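Local atomic coordinates of probable arabinosyltransferase B (Mycobacterium tuberculosis H37Rv, PDB entry 7BVF), a protein that polymerises arabinose into the arabinan of cell-wall arabinogalactan as a membrane-embedded arabinosyltransferase. Residues G885-V899 with G914-P926. Residues are numbered along the deposited sequence; the frame is centred on the assembly and turned at random.
Sequences GNSVLHGYTPGQTVV and GRMVPDDLYGEQP
Chi1 of -48° turns Glu924 CG away from its carbonyl carbon, and the bend at chi2 folds the chain against the ring of His890 (chi1 -64°, CG likewise anti to the carbonyl carbon). The two belong to neighbouring connecting loops of the β-rich EmbC C-terminal domain, one leading into strand 901-903 and the other leading on to strand 932-935. Glu924 CG makes a CH-pi contact over one ring face, 3.7 Å from the centroid of the His890 ring; Leu889 CG lies over the opposite face. Beyond the bend, Glu924 OE2 approaches Thr893 CG2 at 3.4 Å. Two backbone hydrogen bonds tie the loops farther along: Asn886 N to Pro918 O at 3.2 Å, and Met916 N to Val899 O at 2.9 Å. Between these bonds, Pro918 CD packs on Val898 O, while Val917 CG1 sits against Gly885 CA and Asn886 ND2. Met916 and Pro918 touch Phe934 of strand 932-935, and Val898 and Val899 meet Val948 and Val949 of strand 945-950. At the far end the extended Arg915 chain passes Val899, whose CG2 lies over one guanidinium face, 3.7 Å from Arg915 NH1.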
ATOM      1  N   GLY A 885     -18.846   1.560 -25.213  1.00 32.35           N
ATOM      2  CA  GLY A 885     -19.982   2.414 -24.933  1.00 32.35           C
ATOM      3  C   GLY A 885     -19.651   3.432 -23.869  1.00 32.35           C
ATOM      4  O   GLY A 885     -18.667   3.297 -23.137  1.00 32.35           O
ATOM      5  N   ASN A 886     -20.496   4.454 -23.782  1.00 33.68           N
ATOM      6  CA  ASN A 886     -20.277   5.550 -22.854  1.00 33.68           C
ATOM      7  C   ASN A 886     -20.772   5.191 -21.459  1.00 33.68           C
ATOM      8  O   ASN A 886     -21.538   4.245 -21.265  1.00 33.68           O
ATOM      9  CB  ASN A 886     -20.990   6.814 -23.328  1.00 33.68           C
ATOM     10  CG  ASN A 886     -20.650   7.175 -24.751  1.00 33.68           C
ATOM     11  OD1 ASN A 886     -19.483   7.322 -25.104  1.00 33.68           O
ATOM     12  ND2 ASN A 886     -21.672   7.319 -25.583  1.00 33.68           N
ATOM     13  N   SER A 887     -20.331   5.978 -20.483  1.00 32.83           N
ATOM     14  CA  SER A 887     -20.771   5.849 -19.103  1.00 32.83           C
ATOM     15  C   SER A 887     -20.224   7.026 -18.315  1.00 32.83           C
ATOM     16  O   SER A 887     -19.320   7.732 -18.767  1.00 32.83           O
ATOM     17  CB  SER A 887     -20.304   4.537 -18.473  1.00 32.83           C
ATOM     18  OG  SER A 887     -18.927   4.586 -18.153  1.00 32.83           O
ATOM     19  N   VAL A 888     -20.800   7.241 -17.141  1.00 31.66           N
ATOM     20  CA  VAL A 888     -20.146   8.061 -16.135  1.00 31.66           C
ATOM     21  C   VAL A 888     -19.060   7.228 -15.460  1.00 31.66           C
ATOM     22  O   VAL A 888     -19.100   5.995 -15.466  1.00 31.66           O
ATOM     23  CB  VAL A 888     -21.171   8.596 -15.119  1.00 31.66           C
ATOM     24  CG1 VAL A 888     -20.539   9.607 -14.188  1.00 31.66           C
ATOM     25  CG2 VAL A 888     -22.347   9.216 -15.840  1.00 31.66           C
ATOM     26  N   LEU A 889     -18.059   7.906 -14.908  1.00 33.77           N
ATOM     27  CA  LEU A 889     -16.917   7.347 -14.196  1.00 33.77           C
ATOM     28  C   LEU A 889     -15.899   6.735 -15.161  1.00 33.77           C
ATOM     29  O   LEU A 889     -14.789   6.414 -14.737  1.00 33.77           O
ATOM     30  CB  LEU A 889     -17.328   6.300 -13.139  1.00 33.77           C
ATOM     31  CG  LEU A 889     -16.339   5.446 -12.349  1.00 33.77           C
ATOM     32  CD1 LEU A 889     -15.839   6.199 -11.133  1.00 33.77           C
ATOM     33  CD2 LEU A 889     -16.983   4.135 -11.946  1.00 33.77           C
ATOM     34  N   HIS A 890     -16.208   6.622 -16.450  1.00 36.01           N
ATOM     35  CA  HIS A 890     -15.268   6.134 -17.447  1.00 36.01           C
ATOM     36  C   HIS A 890     -15.619   6.783 -18.776  1.00 36.01           C
ATOM     37  O   HIS A 890     -16.793   6.866 -19.137  1.00 36.01           O
ATOM     38  CB  HIS A 890     -15.311   4.607 -17.584  1.00 36.01           C
ATOM     39  CG  HIS A 890     -14.885   3.873 -16.352  1.00 36.01           C
ATOM     40  ND1 HIS A 890     -13.692   4.123 -15.711  1.00 36.01           N
ATOM     41  CD2 HIS A 890     -15.491   2.889 -15.647  1.00 36.01           C
ATOM     42  CE1 HIS A 890     -13.582   3.328 -14.662  1.00 36.01           C
ATOM     43  NE2 HIS A 890     -14.662   2.570 -14.601  1.00 36.01           N
ATOM     44  N   GLY A 891     -14.605   7.234 -19.500  1.00 40.59           N
ATOM     45  CA  GLY A 891     -14.875   7.982 -20.710  1.00 40.59           C
ATOM     46  C   GLY A 891     -15.547   7.199 -21.818  1.00 40.59           C
ATOM     47  O   GLY A 891     -16.728   7.418 -22.100  1.00 40.59           O
ATOM     48  N   TYR A 892     -14.825   6.270 -22.444  1.00 40.50           N
ATOM     49  CA  TYR A 892     -15.382   5.581 -23.602  1.00 40.50           C
ATOM     50  C   TYR A 892     -15.215   4.069 -23.530  1.00 40.50           C
ATOM     51  O   TYR A 892     -16.070   3.334 -24.033  1.00 40.50           O
ATOM     52  CB  TYR A 892     -14.752   6.114 -24.888  1.00 40.50           C
ATOM     53  CG  TYR A 892     -15.424   5.592 -26.134  1.00 40.50           C
ATOM     54  CD1 TYR A 892     -16.734   5.934 -26.430  1.00 40.50           C
ATOM     55  CD2 TYR A 892     -14.753   4.753 -27.007  1.00 40.50           C
ATOM     56  CE1 TYR A 892     -17.354   5.456 -27.564  1.00 40.50           C
ATOM     57  CE2 TYR A 892     -15.364   4.272 -28.143  1.00 40.50           C
ATOM     58  CZ  TYR A 892     -16.665   4.626 -28.416  1.00 40.50           C
ATOM     59  OH  TYR A 892     -17.277   4.147 -29.550  1.00 40.50           O
ATOM     60  N   THR A 893     -14.131   3.592 -22.911  1.00 38.25           N
ATOM     61  CA  THR A 893     -13.876   2.161 -22.756  1.00 38.25           C
ATOM     62  C   THR A 893     -14.032   1.424 -24.081  1.00 38.25           C
ATOM     63  O   THR A 893     -15.034   0.729 -24.282  1.00 38.25           O
ATOM     64  CB  THR A 893     -14.809   1.548 -21.711  1.00 38.25           C
ATOM     65  OG1 THR A 893     -16.099   1.331 -22.293  1.00 38.25           O
ATOM     66  CG2 THR A 893     -14.945   2.466 -20.512  1.00 38.25           C
ATOM     67  N   PRO A 894     -13.085   1.559 -25.005  1.00 36.66           N
ATOM     68  CA  PRO A 894     -13.272   1.010 -26.353  1.00 36.66           C
ATOM     69  C   PRO A 894     -13.388  -0.509 -26.351  1.00 36.66           C
ATOM     70  O   PRO A 894     -13.103  -1.198 -25.370  1.00 36.66           O
ATOM     71  CB  PRO A 894     -12.015   1.471 -27.094  1.00 36.66           C
ATOM     72  CG  PRO A 894     -10.994   1.620 -26.023  1.00 36.66           C
ATOM     73  CD  PRO A 894     -11.734   2.116 -24.817  1.00 36.66           C
ATOM     74  N   GLY A 895     -13.819  -1.027 -27.497  1.00 31.52           N
ATOM     75  CA  GLY A 895     -14.051  -2.455 -27.644  1.00 31.52           C
ATOM     76  C   GLY A 895     -14.686  -2.754 -28.983  1.00 31.52           C
ATOM     77  O   GLY A 895     -14.399  -2.090 -29.984  1.00 31.52           O
ATOM     78  N   GLN A 896     -15.562  -3.754 -28.988  1.00 28.75           N
ATOM     79  CA  GLN A 896     -16.264  -4.156 -30.196  1.00 28.75           C
ATOM     80  C   GLN A 896     -17.520  -3.300 -30.368  1.00 28.75           C
ATOM     81  O   GLN A 896     -17.703  -2.292 -29.685  1.00 28.75           O
ATOM     82  CB  GLN A 896     -16.570  -5.650 -30.158  1.00 28.75           C
ATOM     83  CG  GLN A 896     -15.379  -6.530 -29.789  1.00 28.75           C
ATOM     84  CD  GLN A 896     -14.163  -6.288 -30.660  1.00 28.75           C
ATOM     85  OE1 GLN A 896     -14.279  -5.983 -31.846  1.00 28.75           O
ATOM     86  NE2 GLN A 896     -12.983  -6.423 -30.072  1.00 28.75           N
ATOM     87  N   THR A 897     -18.401  -3.691 -31.285  1.00 26.78           N
ATOM     88  CA  THR A 897     -19.472  -2.826 -31.762  1.00 26.78           C
ATOM     89  C   THR A 897     -20.837  -3.468 -31.562  1.00 26.78           C
ATOM     90  O   THR A 897     -21.061  -4.602 -31.989  1.00 26.78           O
ATOM     91  CB  THR A 897     -19.274  -2.495 -33.244  1.00 26.78           C
ATOM     92  OG1 THR A 897     -18.087  -1.709 -33.405  1.00 26.78           O
ATOM     93  CG2 THR A 897     -20.463  -1.745 -33.802  1.00 26.78           C
ATOM     94  N   VAL A 898     -21.735  -2.740 -30.896  1.00 25.17           N
ATOM     95  CA  VAL A 898     -23.177  -2.970 -30.930  1.00 25.17           C
ATOM     96  C   VAL A 898     -23.830  -1.595 -31.005  1.00 25.17           C
ATOM     97  O   VAL A 898     -23.572  -0.745 -30.149  1.00 25.17           O
ATOM     98  CB  VAL A 898     -23.687  -3.744 -29.696  1.00 25.17           C
ATOM     99  CG1 VAL A 898     -25.139  -4.143 -29.882  1.00 25.17           C
ATOM    100  CG2 VAL A 898     -22.837  -4.968 -29.422  1.00 25.17           C
ATOM    101  N   VAL A 899     -24.645  -1.353 -32.035  1.00 25.16           N
ATOM    102  CA  VAL A 899     -25.050   0.026 -32.305  1.00 25.16           C
ATOM    103  C   VAL A 899     -26.545   0.237 -32.535  1.00 25.16           C
ATOM    104  O   VAL A 899     -26.997   1.385 -32.594  1.00 25.16           O
ATOM    105  CB  VAL A 899     -24.264   0.596 -33.498  1.00 25.16           C
ATOM    106  CG1 VAL A 899     -22.854   0.947 -33.078  1.00 25.16           C
ATOM    107  CG2 VAL A 899     -24.257  -0.386 -34.641  1.00 25.16           C
ATOM    108  N   GLY A 914     -29.620   5.781 -39.030  1.00 28.30           N
ATOM    109  CA  GLY A 914     -28.812   6.277 -37.934  1.00 28.30           C
ATOM    110  C   GLY A 914     -28.167   5.140 -37.177  1.00 28.30           C
ATOM    111  O   GLY A 914     -28.248   3.984 -37.580  1.00 28.30           O
ATOM    112  N   ARG A 915     -27.512   5.499 -36.074  1.00 30.54           N
ATOM    113  CA  ARG A 915     -26.850   4.552 -35.185  1.00 30.54           C
ATOM    114  C   ARG A 915     -26.866   5.138 -33.782  1.00 30.54           C
ATOM    115  O   ARG A 915     -27.016   6.348 -33.606  1.00 30.54           O
ATOM    116  CB  ARG A 915     -25.405   4.272 -35.618  1.00 30.54           C
ATOM    117  CG  ARG A 915     -25.268   3.503 -36.911  1.00 30.54           C
ATOM    118  CD  ARG A 915     -23.940   2.781 -37.004  1.00 30.54           C
ATOM    119  NE  ARG A 915     -23.945   1.812 -38.095  1.00 30.54           N
ATOM    120  CZ  ARG A 915     -23.042   0.852 -38.250  1.00 30.54           C
ATOM    121  NH1 ARG A 915     -22.047   0.729 -37.384  1.00 30.54           N
ATOM    122  NH2 ARG A 915     -23.133   0.018 -39.274  1.00 30.54           N
ATOM    123  N   MET A 916     -26.704   4.277 -32.775  1.00 28.48           N
ATOM    124  CA  MET A 916     -26.677   4.719 -31.391  1.00 28.48           C
ATOM    125  C   MET A 916     -25.627   3.923 -30.635  1.00 28.48           C
ATOM    126  O   MET A 916     -25.513   2.712 -30.803  1.00 28.48           O
ATOM    127  CB  MET A 916     -28.040   4.539 -30.712  1.00 28.48           C
ATOM    128  CG  MET A 916     -29.222   5.120 -31.472  1.00 28.48           C
ATOM    129  SD  MET A 916     -30.726   5.139 -30.486  1.00 28.48           S
ATOM    130  CE  MET A 916     -30.193   6.121 -29.090  1.00 28.48           C
ATOM    131  N   VAL A 917     -24.873   4.604 -29.789  1.00 28.35           N
ATOM    132  CA  VAL A 917     -23.830   3.982 -28.977  1.00 28.35           C
ATOM    133  C   VAL A 917     -24.412   3.704 -27.598  1.00 28.35           C
ATOM    134  O   VAL A 917     -25.014   4.604 -27.001  1.00 28.35           O
ATOM    135  CB  VAL A 917     -22.578   4.872 -28.877  1.00 28.35           C
ATOM    136  CG1 VAL A 917     -21.499   4.194 -28.059  1.00 28.35           C
ATOM    137  CG2 VAL A 917     -22.064   5.187 -30.264  1.00 28.35           C
ATOM    138  N   PRO A 918     -24.276   2.492 -27.071  1.00 27.03           N
ATOM    139  CA  PRO A 918     -24.964   2.137 -25.825  1.00 27.03           C
ATOM    140  C   PRO A 918     -24.416   2.888 -24.622  1.00 27.03           C
ATOM    141  O   PRO A 918     -23.390   3.565 -24.673  1.00 27.03           O
ATOM    142  CB  PRO A 918     -24.707   0.634 -25.704  1.00 27.03           C
ATOM    143  CG  PRO A 918     -23.491   0.395 -26.513  1.00 27.03           C
ATOM    144  CD  PRO A 918     -23.595   1.332 -27.662  1.00 27.03           C
ATOM    145  N   ASP A 919     -25.140   2.751 -23.514  1.00 29.27           N
ATOM    146  CA  ASP A 919     -24.736   3.260 -22.206  1.00 29.27           C
ATOM    147  C   ASP A 919     -24.592   2.058 -21.281  1.00 29.27           C
ATOM    148  O   ASP A 919     -25.543   1.669 -20.606  1.00 29.27           O
ATOM    149  CB  ASP A 919     -25.755   4.248 -21.641  1.00 29.27           C
ATOM    150  CG  ASP A 919     -25.809   5.545 -22.408  1.00 29.27           C
ATOM    151  OD1 ASP A 919     -24.738   6.062 -22.782  1.00 29.27           O
ATOM    152  OD2 ASP A 919     -26.925   6.058 -22.628  1.00 29.27           O
ATOM    153  N   ASP A 920     -23.408   1.466 -21.250  1.00 31.38           N
ATOM    154  CA  ASP A 920     -23.155   0.370 -20.331  1.00 31.38           C
ATOM    155  C   ASP A 920     -22.407   0.866 -19.103  1.00 31.38           C
ATOM    156  O   ASP A 920     -21.640   1.827 -19.163  1.00 31.38           O
ATOM    157  CB  ASP A 920     -22.376  -0.768 -20.996  1.00 31.38           C
ATOM    158  CG  ASP A 920     -21.095  -0.313 -21.660  1.00 31.38           C
ATOM    159  OD1 ASP A 920     -20.530  -1.112 -22.433  1.00 31.38           O
ATOM    160  OD2 ASP A 920     -20.650   0.826 -21.428  1.00 31.38           O
ATOM    161  N   LEU A 921     -22.648   0.197 -17.979  1.00 28.74           N
ATOM    162  CA  LEU A 921     -22.016   0.552 -16.719  1.00 28.74           C
ATOM    163  C   LEU A 921     -20.828  -0.329 -16.385  1.00 28.74           C
ATOM    164  O   LEU A 921     -19.866   0.149 -15.777  1.00 28.74           O
ATOM    165  CB  LEU A 921     -23.031   0.467 -15.578  1.00 28.74           C
ATOM    166  CG  LEU A 921     -24.439   0.970 -15.882  1.00 28.74           C
ATOM    167  CD1 LEU A 921     -25.305   0.836 -14.656  1.00 28.74           C
ATOM    168  CD2 LEU A 921     -24.414   2.403 -16.362  1.00 28.74           C
ATOM    169  N   TYR A 922     -20.878  -1.600 -16.764  1.00 31.94           N
ATOM    170  CA  TYR A 922     -19.808  -2.551 -16.470  1.00 31.94           C
ATOM    171  C   TYR A 922     -18.864  -2.676 -17.662  1.00 31.94           C
ATOM    172  O   TYR A 922     -18.664  -3.743 -18.230  1.00 31.94           O
ATOM    173  CB  TYR A 922     -20.406  -3.898 -16.079  1.00 31.94           C
ATOM    174  CG  TYR A 922     -21.361  -3.782 -14.919  1.00 31.94           C
ATOM    175  CD1 TYR A 922     -20.892  -3.754 -13.617  1.00 31.94           C
ATOM    176  CD2 TYR A 922     -22.725  -3.669 -15.125  1.00 31.94           C
ATOM    177  CE1 TYR A 922     -21.753  -3.632 -12.554  1.00 31.94           C
ATOM    178  CE2 TYR A 922     -23.595  -3.545 -14.067  1.00 31.94           C
ATOM    179  CZ  TYR A 922     -23.102  -3.528 -12.782  1.00 31.94           C
ATOM    180  OH  TYR A 922     -23.960  -3.408 -11.715  1.00 31.94           O
ATOM    181  N   GLY A 923     -18.277  -1.543 -18.034  1.00 34.94           N
ATOM    182  CA  GLY A 923     -17.374  -1.495 -19.165  1.00 34.94           C
ATOM    183  C   GLY A 923     -16.017  -2.097 -18.877  1.00 34.94           C
ATOM    184  O   GLY A 923     -15.419  -2.735 -19.747  1.00 34.94           O
ATOM    185  N   GLU A 924     -15.517  -1.897 -17.661  1.00 36.99           N
ATOM    186  CA  GLU A 924     -14.238  -2.464 -17.258  1.00 36.99           C
ATOM    187  C   GLU A 924     -14.352  -3.910 -16.789  1.00 36.99           C
ATOM    188  O   GLU A 924     -13.328  -4.525 -16.476  1.00 36.99           O
ATOM    189  CB  GLU A 924     -13.612  -1.611 -16.154  1.00 36.99           C
ATOM    190  CG  GLU A 924     -13.607  -0.124 -16.457  1.00 36.99           C
ATOM    191  CD  GLU A 924     -12.494   0.279 -17.407  1.00 36.99           C
ATOM    192  OE1 GLU A 924     -11.317   0.239 -16.995  1.00 36.99           O
ATOM    193  OE2 GLU A 924     -12.796   0.641 -18.564  1.00 36.99           O
ATOM    194  N   GLN A 925     -15.566  -4.460 -16.731  1.00 32.31           N
ATOM    195  CA  GLN A 925     -15.812  -5.865 -16.416  1.00 32.31           C
ATOM    196  C   GLN A 925     -16.377  -6.525 -17.665  1.00 32.31           C
ATOM    197  O   GLN A 925     -17.602  -6.615 -17.827  1.00 32.31           O
ATOM    198  CB  GLN A 925     -16.781  -6.005 -15.240  1.00 32.31           C
ATOM    199  CG  GLN A 925     -16.183  -5.649 -13.891  1.00 32.31           C
ATOM    200  CD  GLN A 925     -16.060  -4.155 -13.673  1.00 32.31           C
ATOM    201  OE1 GLN A 925     -16.912  -3.379 -14.101  1.00 32.31           O
ATOM    202  NE2 GLN A 925     -14.994  -3.744 -13.000  1.00 32.31           N
ATOM    203  N   PRO A 926     -15.533  -7.000 -18.582  1.00 29.17           N
ATOM    204  CA  PRO A 926     -16.015  -7.410 -19.905  1.00 29.17           C
ATOM    205  C   PRO A 926     -16.790  -8.718 -19.941  1.00 29.17           C
ATOM    206  O   PRO A 926     -17.178  -9.143 -21.032  1.00 29.17           O
ATOM    207  CB  PRO A 926     -14.716  -7.529 -20.718  1.00 29.17           C
ATOM    208  CG  PRO A 926     -13.700  -6.771 -19.951  1.00 29.17           C
ATOM    209  CD  PRO A 926     -14.065  -6.973 -18.526  1.00 29.17           C
TER